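Local coordinates for protein MIF (Toxoplasma gondii, PDB 4DH4) that belongs to the macrophage migration inhibitory factor family, small proteins of two beta-alpha-beta units that assemble as trimers around a central channel, at residues V9-A14 with V40-T45; I60-I65 with T97-K102. One frame throughout, in Å; residues are numbered along the deposited sequence.

Contact 1: V9-A14 with V40-T45; sequences VAATPA and VGYSQT
A single carbonyl oxygen, Val-9 O, accepts two hydrogen bonds here. One is a weak bond from Ala-11 N that closes an inverse gamma turn centred on Ala-10; the other comes from the phenol of Tyr-42, whose OH donates to Val-9 O over 2.8 Å. That oxygen lies at the edge of the tyrosine ring, in its plane, while OH approaches the carbonyl at 127° and 22° from the carbonyl plane. With CG anti to the backbone N (chi1 -175°), the tyrosine carries its hydroxyl from the strand up to the turn, where the polar end of a buried aromatic is satisfied. Val-9 CB packs 3.7 Å from the same Tyr-42 OH. Ala-11 sets its methyl obliquely against the ring, CB lying 4.0 Å from Tyr-42 CE1, where a small side chain lets the loop come close.

Gln-44 runs past Val-9 O to Ala-10, at the centre of the turn. Its extended chain places CG 3.5 Å from Val-9 O and brings the amide beside Ala-10, with NE2 3.7 Å from Ala-10 CB; NE2 also makes a weak hydrogen bond to Pro-8 O. A water can donate to both Gln-44 OE1 and Ala-11 O, though it has further acceptors to choose from.

The loop joins strand 2-7 to helix 13-31, which Thr-12 caps; Pro-13, lacking an N-H, suits the first turn, where backbone N-H groups have no acceptor within the helix. Tyr-42 rests on Ile-5 and Cys-7 of the adjacent parallel strand, on Gln-16 of helix 13-31 and on Leu-88 of helix 70-88.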
loop_
_atom_site.group_PDB
_atom_site.type_symbol
_atom_site.label_atom_id
_atom_site.label_comp_id
_atom_site.label_asym_id
_atom_site.label_seq_id
_atom_site.Cartn_x
_atom_site.Cartn_y
_atom_site.Cartn_z
ATOM N N VAL A 9 -0.688 -10.697 -12.107
ATOM C CA VAL A 9 0.133 -11.622 -12.911
ATOM C C VAL A 9 1.050 -12.482 -12.031
ATOM O O VAL A 9 1.769 -11.971 -11.168
ATOM C CB VAL A 9 0.944 -10.877 -14.013
ATOM C CG1 VAL A 9 1.987 -11.791 -14.656
ATOM C CG2 VAL A 9 0.013 -10.302 -15.083
ATOM N N ALA A 10 1.002 -13.797 -12.248
ATOM C CA ALA A 10 1.840 -14.730 -11.510
ATOM C C ALA A 10 3.251 -14.743 -12.096
ATOM O O ALA A 10 3.646 -15.687 -12.791
ATOM C CB ALA A 10 1.222 -16.133 -11.522
ATOM N N ALA A 11 4.003 -13.678 -11.827
ATOM C CA ALA A 11 5.347 -13.523 -12.371
ATOM C C ALA A 11 6.325 -14.471 -11.702
ATOM O O ALA A 11 6.328 -14.624 -10.476
ATOM C CB ALA A 11 5.821 -12.084 -12.223
ATOM N N THR A 12 7.141 -15.123 -12.525
ATOM C CA THR A 12 8.227 -15.956 -12.038
ATOM C C THR A 12 9.273 -15.036 -11.431
ATOM O O THR A 12 9.446 -13.914 -11.908
ATOM C CB THR A 12 8.869 -16.795 -13.178
ATOM O OG1 THR A 12 9.350 -15.931 -14.220
ATOM C CG2 THR A 12 7.855 -17.765 -13.760
ATOM N N PRO A 13 9.958 -15.489 -10.364
ATOM C CA PRO A 13 10.982 -14.654 -9.747
ATOM C C PRO A 13 11.989 -14.068 -10.748
ATOM O O PRO A 13 12.567 -13.016 -10.480
ATOM C CB PRO A 13 11.664 -15.616 -8.772
ATOM C CG PRO A 13 10.584 -16.560 -8.387
ATOM C CD PRO A 13 9.810 -16.776 -9.656
ATOM N N ALA A 14 12.172 -14.727 -11.893
ATOM C CA ALA A 14 13.098 -14.252 -12.925
ATOM C C ALA A 14 12.521 -13.129 -13.791
ATOM O O ALA A 14 13.260 -12.234 -14.221
ATOM C CB ALA A 14 13.581 -15.405 -13.789
ATOM N N VAL A 40 12.680 -1.307 -4.260
ATOM C CA VAL A 40 11.681 -1.721 -5.241
ATOM C C VAL A 40 11.104 -3.100 -4.878
ATOM O O VAL A 40 11.805 -3.950 -4.314
ATOM C CB VAL A 40 12.245 -1.733 -6.702
ATOM C CG1 VAL A 40 12.520 -0.315 -7.216
ATOM C CG2 VAL A 40 13.518 -2.591 -6.809
ATOM N N GLY A 41 9.831 -3.315 -5.183
ATOM C CA GLY A 41 9.233 -4.621 -4.937
ATOM C C GLY A 41 8.083 -4.961 -5.857
ATOM O O GLY A 41 7.512 -4.086 -6.516
ATOM N N TYR A 42 7.769 -6.252 -5.907
ATOM C CA TYR A 42 6.626 -6.756 -6.652
ATOM C C TYR A 42 5.710 -7.500 -5.700
ATOM O O TYR A 42 6.158 -8.288 -4.871
ATOM C CB TYR A 42 7.069 -7.681 -7.794
ATOM C CG TYR A 42 5.935 -8.139 -8.691
ATOM C CD1 TYR A 42 5.315 -9.376 -8.494
ATOM C CD2 TYR A 42 5.485 -7.341 -9.736
ATOM C CE1 TYR A 42 4.272 -9.801 -9.321
ATOM C CE2 TYR A 42 4.450 -7.759 -10.576
ATOM C CZ TYR A 42 3.845 -8.987 -10.361
ATOM O OH TYR A 42 2.820 -9.402 -11.188
ATOM N N SER A 43 4.419 -7.248 -5.823
ATOM C CA SER A 43 3.450 -7.953 -5.010
ATOM C C SER A 43 2.350 -8.491 -5.909
ATOM O O SER A 43 1.642 -7.715 -6.557
ATOM C CB SER A 43 2.898 -7.028 -3.914
ATOM O OG SER A 43 1.843 -7.658 -3.201
ATOM N N GLN A 44 2.233 -9.821 -5.978
ATOM C CA GLN A 44 1.132 -10.445 -6.714
ATOM C C GLN A 44 -0.141 -10.289 -5.892
ATOM O O GLN A 44 -0.251 -10.822 -4.780
ATOM C CB GLN A 44 1.404 -11.932 -7.038
ATOM C CG GLN A 44 0.394 -12.531 -8.047
ATOM C CD GLN A 44 0.442 -14.054 -8.181
ATOM O OE1 GLN A 44 1.450 -14.699 -7.888
ATOM N NE2 GLN A 44 -0.655 -14.626 -8.659
ATOM N N THR A 45 -1.092 -9.539 -6.440
ATOM C CA THR A 45 -2.380 -9.361 -5.801
ATOM C C THR A 45 -3.257 -10.578 -6.092
ATOM O O THR A 45 -2.863 -11.476 -6.851
ATOM C CB THR A 45 -3.090 -8.080 -6.317
ATOM O OG1 THR A 45 -3.335 -8.198 -7.725
ATOM C CG2 THR A 45 -2.234 -6.843 -6.055
HETATM O O HOH W 1 4.352 -13.742 -8.603
#

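Contact 2: I60-I65 with T97-K102; sequences IRVASI and TTFTNK. With SO4 (sulfate ion), chain B; SO4 (sulfate ion), chain C.
Ile-60 and Val-62 pack beside Thr-97 and Phe-99 on the helix-covered face of two parallel strands. Beta-branched Ile-60, Val-62 and Thr-97 suit a strand, and the Phe-99 ring adds bulk beneath the helix: the Thr-97 methyl, CG2, fits between Ile-60 and Val-62, and Val-62 lies alongside Phe-99, pointing the same way. Both aliphatic side chains were modelled in two conformers, which makes their shortest approaches doubtful. Helix 70-88 closes over this layer through Ala-77 on Thr-97, Leu-80 on Ile-60 and Ile-76 on Phe-99.

Five backbone hydrogen bonds join the strands, from Thr-98 N to Ile-60 O at 3.0 Å through to Lys-102 N to Ser-64 O at 2.9 Å. Together with the helix the strands form the second beta-alpha-beta unit of the MIF fold, and strand 95-102 pairs through Thr-97 and Thr-98 with an antiparallel strand of the third subunit.

The opposite face is looser and more polar: Arg-61 and Thr-100 are partly exposed beside two sulfates, probably from the crystallisation liquor, while Ile-65 rests on Trp-107. Ala-63, with only a methyl, lies against the chain B sulfate (CB to O4 3.7 Å). Arg-61, its chain bent at chi3 (69°), meets both ions at the edge of its guanidinium: NE donates to O2 of the chain C sulfate over 2.7 Å, and NH1 to O2 of the chain B sulfate over 2.9 Å, nearly straight at 176°. Thr-98 OG1 gives its proton to O1 of the chain C sulfate at 2.7 Å and accepts one from a water that also donates to Ile-60 O. Lys-102 NZ reaches O3 of the chain B sulfate at 2.9 Å, besides bonding Phe-99 O of the second subunit. Arg-61, Lys-102 and Lys-2 of the third subunit, and Arg-61 and Thr-98 of the second, also bind sulfate.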
loop_
_atom_site.group_PDB
_atom_site.type_symbol
_atom_site.label_atom_id
_atom_site.label_comp_id
_atom_site.label_asym_id
_atom_site.label_seq_id
_atom_site.Cartn_x
_atom_site.Cartn_y
_atom_site.Cartn_z
ATOM N N ILE A 60 1.097 0.922 -9.547
ATOM C CA ILE A 60 2.372 1.027 -8.870
ATOM C C ILE A 60 2.414 2.309 -8.048
ATOM O O ILE A 60 1.914 3.357 -8.470
ATOM C CB ILE A 60 3.607 0.829 -9.833
ATOM C CG1 ILE A 60 4.223 2.149 -10.287
ATOM C CG2 ILE A 60 3.274 -0.075 -11.033
ATOM C CD1 ILE A 60 5.293 2.649 -9.366
ATOM N N ARG A 61 2.993 2.198 -6.862
ATOM C CA ARG A 61 3.101 3.318 -5.933
ATOM C C ARG A 61 4.546 3.752 -5.855
ATOM O O ARG A 61 5.416 2.942 -5.514
ATOM C CB ARG A 61 2.621 2.919 -4.530
ATOM C CG ARG A 61 1.179 2.437 -4.439
ATOM C CD ARG A 61 0.725 2.405 -2.977
ATOM N NE ARG A 61 0.611 3.759 -2.434
ATOM C CZ ARG A 61 1.362 4.249 -1.452
ATOM N NH1 ARG A 61 2.285 3.489 -0.860
ATOM N NH2 ARG A 61 1.178 5.498 -1.050
ATOM N N VAL A 62 4.825 5.013 -6.176
ATOM C CA VAL A 62 6.185 5.535 -6.023
ATOM C C VAL A 62 6.256 6.750 -5.094
ATOM O O VAL A 62 5.473 7.691 -5.218
ATOM C CB VAL A 62 6.941 5.743 -7.396
ATOM C CG1 VAL A 62 5.984 5.770 -8.571
ATOM C CG2 VAL A 62 7.880 6.960 -7.374
ATOM N N ALA A 63 7.198 6.690 -4.157
ATOM C CA ALA A 63 7.377 7.712 -3.112
ATOM C C ALA A 63 8.821 8.181 -3.084
ATOM O O ALA A 63 9.739 7.398 -3.318
ATOM C CB ALA A 63 7.001 7.147 -1.740
ATOM N N SER A 64 9.019 9.461 -2.789
ATOM C CA SER A 64 10.357 10.012 -2.697
ATOM C C SER A 64 10.345 11.202 -1.754
ATOM O O SER A 64 9.310 11.855 -1.576
ATOM C CB SER A 64 10.853 10.451 -4.082
ATOM O OG SER A 64 12.201 10.903 -4.007
ATOM N N ILE A 65 11.500 11.479 -1.158
ATOM C CA ILE A 65 11.688 12.709 -0.391
ATOM C C ILE A 65 12.078 13.777 -1.399
ATOM O O ILE A 65 13.231 13.854 -1.830
ATOM C CB ILE A 65 12.773 12.567 0.694
ATOM C CG1 ILE A 65 12.442 11.398 1.628
ATOM C CG2 ILE A 65 12.918 13.888 1.486
ATOM C CD1 ILE A 65 13.645 10.899 2.438
ATOM N N THR A 97 0.069 4.620 -12.191
ATOM C CA THR A 97 1.196 4.928 -11.314
ATOM C C THR A 97 0.842 6.189 -10.531
ATOM O O THR A 97 0.474 7.200 -11.130
ATOM C CB THR A 97 2.507 5.145 -12.109
ATOM O OG1 THR A 97 2.777 4.005 -12.938
ATOM C CG2 THR A 97 3.675 5.336 -11.158
ATOM N N THR A 98 0.920 6.116 -9.203
ATOM C CA THR A 98 0.664 7.295 -8.361
ATOM C C THR A 98 1.890 7.643 -7.538
ATOM O O THR A 98 2.668 6.758 -7.146
ATOM C CB THR A 98 -0.589 7.136 -7.456
ATOM O OG1 THR A 98 -0.362 6.123 -6.468
ATOM C CG2 THR A 98 -1.819 6.782 -8.285
ATOM N N PHE A 99 2.043 8.937 -7.274
ATOM C CA PHE A 99 3.261 9.496 -6.705
ATOM C C PHE A 99 2.972 10.205 -5.396
ATOM O O PHE A 99 1.941 10.875 -5.252
ATOM C CB PHE A 99 3.913 10.446 -7.712
ATOM C CG PHE A 99 4.324 9.765 -8.989
ATOM C CD1 PHE A 99 5.640 9.328 -9.168
ATOM C CD2 PHE A 99 3.395 9.527 -10.001
ATOM C CE1 PHE A 99 6.021 8.670 -10.336
ATOM C CE2 PHE A 99 3.775 8.855 -11.183
ATOM C CZ PHE A 99 5.083 8.437 -11.340
ATOM N N THR A 100 3.888 10.049 -4.443
ATOM C CA THR A 100 3.738 10.651 -3.121
ATOM C C THR A 100 5.035 11.333 -2.712
ATOM O O THR A 100 6.099 10.702 -2.702
ATOM C CB THR A 100 3.330 9.588 -2.067
ATOM O OG1 THR A 100 2.096 8.963 -2.465
ATOM C CG2 THR A 100 3.152 10.225 -0.692
ATOM N N ASN A 101 4.943 12.629 -2.417
ATOM C CA ASN A 101 6.072 13.382 -1.881
ATOM C C ASN A 101 6.094 13.294 -0.360
ATOM O O ASN A 101 5.132 13.695 0.321
ATOM C CB ASN A 101 6.011 14.850 -2.289
ATOM C CG ASN A 101 7.128 15.664 -1.653
ATOM O OD1 ASN A 101 6.885 16.553 -0.825
ATOM N ND2 ASN A 101 8.355 15.337 -2.005
ATOM N N LYS A 102 7.188 12.759 0.166
ATOM C CA LYS A 102 7.355 12.631 1.603
ATOM C C LYS A 102 8.306 13.683 2.144
ATOM O O LYS A 102 9.295 14.025 1.495
ATOM C CB LYS A 102 7.893 11.236 1.962
ATOM C CG LYS A 102 7.135 10.056 1.343
ATOM C CD LYS A 102 5.678 9.978 1.820
ATOM C CE LYS A 102 5.567 9.691 3.313
ATOM N NZ LYS A 102 4.159 9.330 3.648
HETATM S S SO4 B . 4.202 6.131 1.440
HETATM O O1 SO4 B . 5.646 6.261 1.637
HETATM O O2 SO4 B . 3.904 4.721 1.234
HETATM O O3 SO4 B . 3.542 6.646 2.624
HETATM O O4 SO4 B . 3.842 6.903 0.250
HETATM S S SO4 C . -1.762 6.540 -3.381
HETATM O O1 SO4 C . -2.334 6.796 -4.704
HETATM O O2 SO4 C . -1.583 5.103 -3.241
HETATM O O3 SO4 C . -0.497 7.244 -3.299
HETATM O O4 SO4 C . -2.712 7.031 -2.382
HETATM O O HOH W 2 -0.673 3.598 -7.626
#

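In the fold
Contact 1 lies at the surface and contact 2 is largely buried, on opposite sides of the chain's centre with their own centres about 19 Å apart. They belong to the two successive beta-alpha-beta units and share one four-stranded sheet, in which strands 39-44 and 95-102 are outermost within the chain. In contact 1 strand side chains meet the backbone and small side chains of a loop, with one phenol-to-backbone bond and a water; contact 2 pairs two strands by regular backbone bonding. Its two faces then diverge, one largely apolar where a helix covers it, the other bearing the arginine and lysine that bind sulfate. Strand 39-44, too, continues the sheet, into the second subunit.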